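Local coordinates for protein 2-polyprenyl-6-methoxyphenol hydroxylase-like FAD-dependent oxidoreductase (Streptomyces sp. NRRL 11266, PDB 6UI5) that belongs to the FAD-dependent oxidoreductases, binds flavin-adenine dinucleotide, and carries a C-terminal domain related to those of aromatic-ring hydroxylases, at residues A[405-410]-A[464-469]. Numbering follows the deposited sequence.
Sequences RRLPKV and GTLLLR
Leu-407, in a polyproline-II-like conformation within an irregular loop (phi -67°, psi 161°), faces Leu-466 and Leu-468 of strand 465-468, and no hydrogen bond joins the two segments. CA of Leu-407 lies 9.8 Å from CA of Leu-466 and 8.9 Å from CA of Leu-468. At such separations the backbones do not pair, and the contact is made by side chains alone. Leu-407 points its CB toward the strand, and its CG lies anti to the carbonyl carbon (chi1 -74°), which sends the isobutyl fork across the gap. Each methyl then finds its own closest partner. CD2 of Leu-407 meets CD2 of Leu-466 at 3.8 Å, the two side chains reaching toward each other tip to tip. The other branch, CD1 of Leu-407, lies 3.8 Å from CD2 of Leu-468, and here the side chains cross at about a right angle; the branch point CG of Leu-407 is a little farther from that same CD2, at 4.2 Å. The two strand methyls, CD2 of Leu-466 and CD2 of Leu-468, stand 5.3 Å apart, a spacing the fork bridges. Alternation along the strand explains the pairing: residues two apart share a face, whereas Leu-467 between them turns to the other. All three touching residues are buried, and the two segments together bury 134 Å² of surface, about half of it on Leu-407; with three leucines meeting through methyl groups, this is consistent with a small piece of hydrophobic core. Around it, Leu-407 also rests on Val-421, while Leu-466 and Leu-468 lean on His-477 and Val-474 of neighbouring strand 474-477. The loop thus packs against one face of the mixed sheet of this probably thioredoxin-like C-terminal domain, and helix 484-495 meets Leu-467 through Ala-490 and Leu-491 on the opposite face.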
ATOM      1  N   ARG A 405      20.200   6.316 -12.444  1.00 43.79           N
ATOM      2  CA  ARG A 405      19.448   5.386 -13.283  1.00 45.28           C
ATOM      3  C   ARG A 405      20.028   5.297 -14.675  1.00 52.51           C
ATOM      4  O   ARG A 405      20.674   6.225 -15.163  1.00 64.80           O
ATOM      5  CB  ARG A 405      17.974   5.773 -13.400  1.00 34.33           C
ATOM      6  CG  ARG A 405      17.404   5.799 -12.026  1.00 60.56           C
ATOM      7  CD  ARG A 405      15.956   5.667 -11.932  1.00 84.07           C
ATOM      8  NE  ARG A 405      15.504   6.737 -11.049  1.00111.14           N
ATOM      9  CZ  ARG A 405      14.291   6.822 -10.535  1.00122.70           C
ATOM     10  NH1 ARG A 405      13.967   7.851  -9.739  1.00124.37           N
ATOM     11  NH2 ARG A 405      13.404   5.862 -10.789  1.00131.02           N
ATOM     12  N   ARG A 406      19.800   4.157 -15.301  1.00 47.41           N
ATOM     13  CA  ARG A 406      20.145   4.018 -16.703  1.00 49.08           C
ATOM     14  C   ARG A 406      19.166   4.839 -17.535  1.00 48.07           C
ATOM     15  O   ARG A 406      17.971   4.912 -17.236  1.00 44.36           O
ATOM     16  CB  ARG A 406      20.131   2.531 -17.121  1.00 41.62           C
ATOM     17  CG  ARG A 406      21.307   1.673 -16.526  1.00 48.06           C
ATOM     18  CD  ARG A 406      21.095   0.180 -16.791  1.00 45.92           C
ATOM     19  NE  ARG A 406      19.663  -0.036 -16.764  1.00 48.01           N
ATOM     20  CZ  ARG A 406      19.014  -0.549 -15.742  1.00 43.43           C
ATOM     21  NH1 ARG A 406      19.693  -0.969 -14.678  1.00 41.54           N
ATOM     22  NH2 ARG A 406      17.690  -0.659 -15.800  1.00 48.90           N
ATOM     23  N   LEU A 407      19.682   5.453 -18.589  1.00 45.46           N
ATOM     24  CA  LEU A 407      18.912   6.363 -19.411  1.00 48.08           C
ATOM     25  C   LEU A 407      17.779   5.661 -20.181  1.00 67.80           C
ATOM     26  O   LEU A 407      17.801   4.436 -20.385  1.00 70.37           O
ATOM     27  CB  LEU A 407      19.848   7.043 -20.396  1.00 46.12           C
ATOM     28  CG  LEU A 407      20.723   8.100 -19.750  1.00 48.08           C
ATOM     29  CD1 LEU A 407      21.765   8.509 -20.773  1.00 56.44           C
ATOM     30  CD2 LEU A 407      19.838   9.306 -19.348  1.00 45.24           C
ATOM     31  N   PRO A 408      16.792   6.434 -20.649  1.00 64.38           N
ATOM     32  CA  PRO A 408      15.720   5.867 -21.483  1.00 53.03           C
ATOM     33  C   PRO A 408      16.178   5.517 -22.894  1.00 57.13           C
ATOM     34  O   PRO A 408      17.219   5.971 -23.387  1.00 54.98           O
ATOM     35  CB  PRO A 408      14.665   6.982 -21.523  1.00 62.21           C
ATOM     36  CG  PRO A 408      15.027   7.920 -20.398  1.00 68.88           C
ATOM     37  CD  PRO A 408      16.509   7.830 -20.256  1.00 67.89           C
ATOM     38  N   LYS A 409      15.361   4.695 -23.556  1.00 59.90           N
ATOM     39  CA  LYS A 409      15.739   4.154 -24.857  1.00 63.27           C
ATOM     40  C   LYS A 409      15.612   5.247 -25.908  1.00 61.13           C
ATOM     41  O   LYS A 409      14.546   5.437 -26.502  1.00 64.23           O
ATOM     42  CB  LYS A 409      14.884   2.926 -25.211  1.00 67.41           C
ATOM     43  CG  LYS A 409      15.093   2.381 -26.621  1.00 76.22           C
ATOM     44  CD  LYS A 409      14.552   0.970 -26.806  1.00 73.59           C
ATOM     45  CE  LYS A 409      15.597  -0.074 -26.439  1.00 76.13           C
ATOM     46  NZ  LYS A 409      15.671  -1.183 -27.464  1.00 73.34           N
ATOM     47  N   VAL A 410      16.679   6.000 -26.121  1.00 56.60           N
ATOM     48  CA  VAL A 410      16.641   7.093 -27.081  1.00 60.59           C
ATOM     49  C   VAL A 410      17.750   6.867 -28.083  1.00 53.83           C
ATOM     50  O   VAL A 410      18.793   6.288 -27.768  1.00 56.66           O
ATOM     51  CB  VAL A 410      16.773   8.505 -26.435  1.00 57.83           C
ATOM     52  CG1 VAL A 410      15.509   8.871 -25.659  1.00 45.33           C
ATOM     53  CG2 VAL A 410      18.010   8.607 -25.536  1.00 36.88           C
ATOM     54  N   GLY A 464      22.123  18.544 -21.518  1.00 54.55           N
ATOM     55  CA  GLY A 464      23.120  18.678 -22.564  1.00 39.89           C
ATOM     56  C   GLY A 464      24.331  17.795 -22.376  1.00 48.37           C
ATOM     57  O   GLY A 464      24.975  17.418 -23.363  1.00 59.88           O
ATOM     58  N   THR A 465      24.657  17.444 -21.128  1.00 47.54           N
ATOM     59  CA  THR A 465      25.819  16.616 -20.812  1.00 54.76           C
ATOM     60  C   THR A 465      25.433  15.592 -19.745  1.00 52.12           C
ATOM     61  O   THR A 465      24.568  15.853 -18.903  1.00 54.24           O
ATOM     62  CB  THR A 465      27.008  17.499 -20.338  1.00 55.33           C
ATOM     63  OG1 THR A 465      26.960  18.778 -21.004  1.00 59.84           O
ATOM     64  CG2 THR A 465      28.377  16.830 -20.615  1.00 43.66           C
ATOM     65  N   LEU A 466      26.063  14.416 -19.784  1.00 46.01           N
ATOM     66  CA  LEU A 466      25.783  13.380 -18.785  1.00 45.70           C
ATOM     67  C   LEU A 466      27.012  12.500 -18.629  1.00 46.07           C
ATOM     68  O   LEU A 466      27.784  12.295 -19.579  1.00 51.19           O
ATOM     69  CB  LEU A 466      24.565  12.491 -19.128  1.00 34.72           C
ATOM     70  CG  LEU A 466      23.167  13.092 -19.439  1.00 37.54           C
ATOM     71  CD1 LEU A 466      22.937  13.292 -20.926  1.00 35.55           C
ATOM     72  CD2 LEU A 466      22.004  12.330 -18.856  1.00 34.00           C
ATOM     73  N   LEU A 467      27.195  11.985 -17.422  1.00 39.32           N
ATOM     74  CA  LEU A 467      28.261  11.032 -17.152  1.00 49.19           C
ATOM     75  C   LEU A 467      27.651   9.699 -16.725  1.00 49.37           C
ATOM     76  O   LEU A 467      26.844   9.655 -15.785  1.00 43.44           O
ATOM     77  CB  LEU A 467      29.204  11.560 -16.083  1.00 36.98           C
ATOM     78  CG  LEU A 467      30.324  10.646 -15.601  1.00 39.57           C
ATOM     79  CD1 LEU A 467      31.501  10.536 -16.615  1.00 40.67           C
ATOM     80  CD2 LEU A 467      30.798  11.123 -14.196  1.00 39.44           C
ATOM     81  N   LEU A 468      28.004   8.626 -17.430  1.00 39.08           N
ATOM     82  CA  LEU A 468      27.471   7.300 -17.114  1.00 38.43           C
ATOM     83  C   LEU A 468      28.567   6.460 -16.495  1.00 33.54           C
ATOM     84  O   LEU A 468      29.685   6.395 -17.025  1.00 39.10           O
ATOM     85  CB  LEU A 468      26.932   6.594 -18.354  1.00 41.64           C
ATOM     86  CG  LEU A 468      25.984   7.423 -19.211  1.00 45.65           C
ATOM     87  CD1 LEU A 468      25.699   6.678 -20.540  1.00 52.29           C
ATOM     88  CD2 LEU A 468      24.692   7.755 -18.459  1.00 36.74           C
ATOM     89  N   ARG A 469      28.259   5.854 -15.361  1.00 40.80           N
ATOM     90  CA  ARG A 469      29.116   4.807 -14.832  1.00 53.61           C
ATOM     91  C   ARG A 469      29.084   3.552 -15.709  1.00 38.45           C
ATOM     92  O   ARG A 469      28.160   3.355 -16.508  1.00 37.99           O
ATOM     93  CB  ARG A 469      28.709   4.446 -13.410  1.00 55.37           C
ATOM     94  CG  ARG A 469      28.260   5.641 -12.557  1.00 44.86           C
ATOM     95  CD  ARG A 469      28.161   5.174 -11.128  1.00 52.87           C
ATOM     96  NE  ARG A 469      27.538   3.833 -11.037  1.00 63.29           N
ATOM     97  CZ  ARG A 469      27.088   3.277  -9.914  1.00 59.22           C
ATOM     98  NH1 ARG A 469      27.199   3.915  -8.730  1.00 48.17           N
ATOM     99  NH2 ARG A 469      26.537   2.069  -9.962  1.00 56.79           N
TER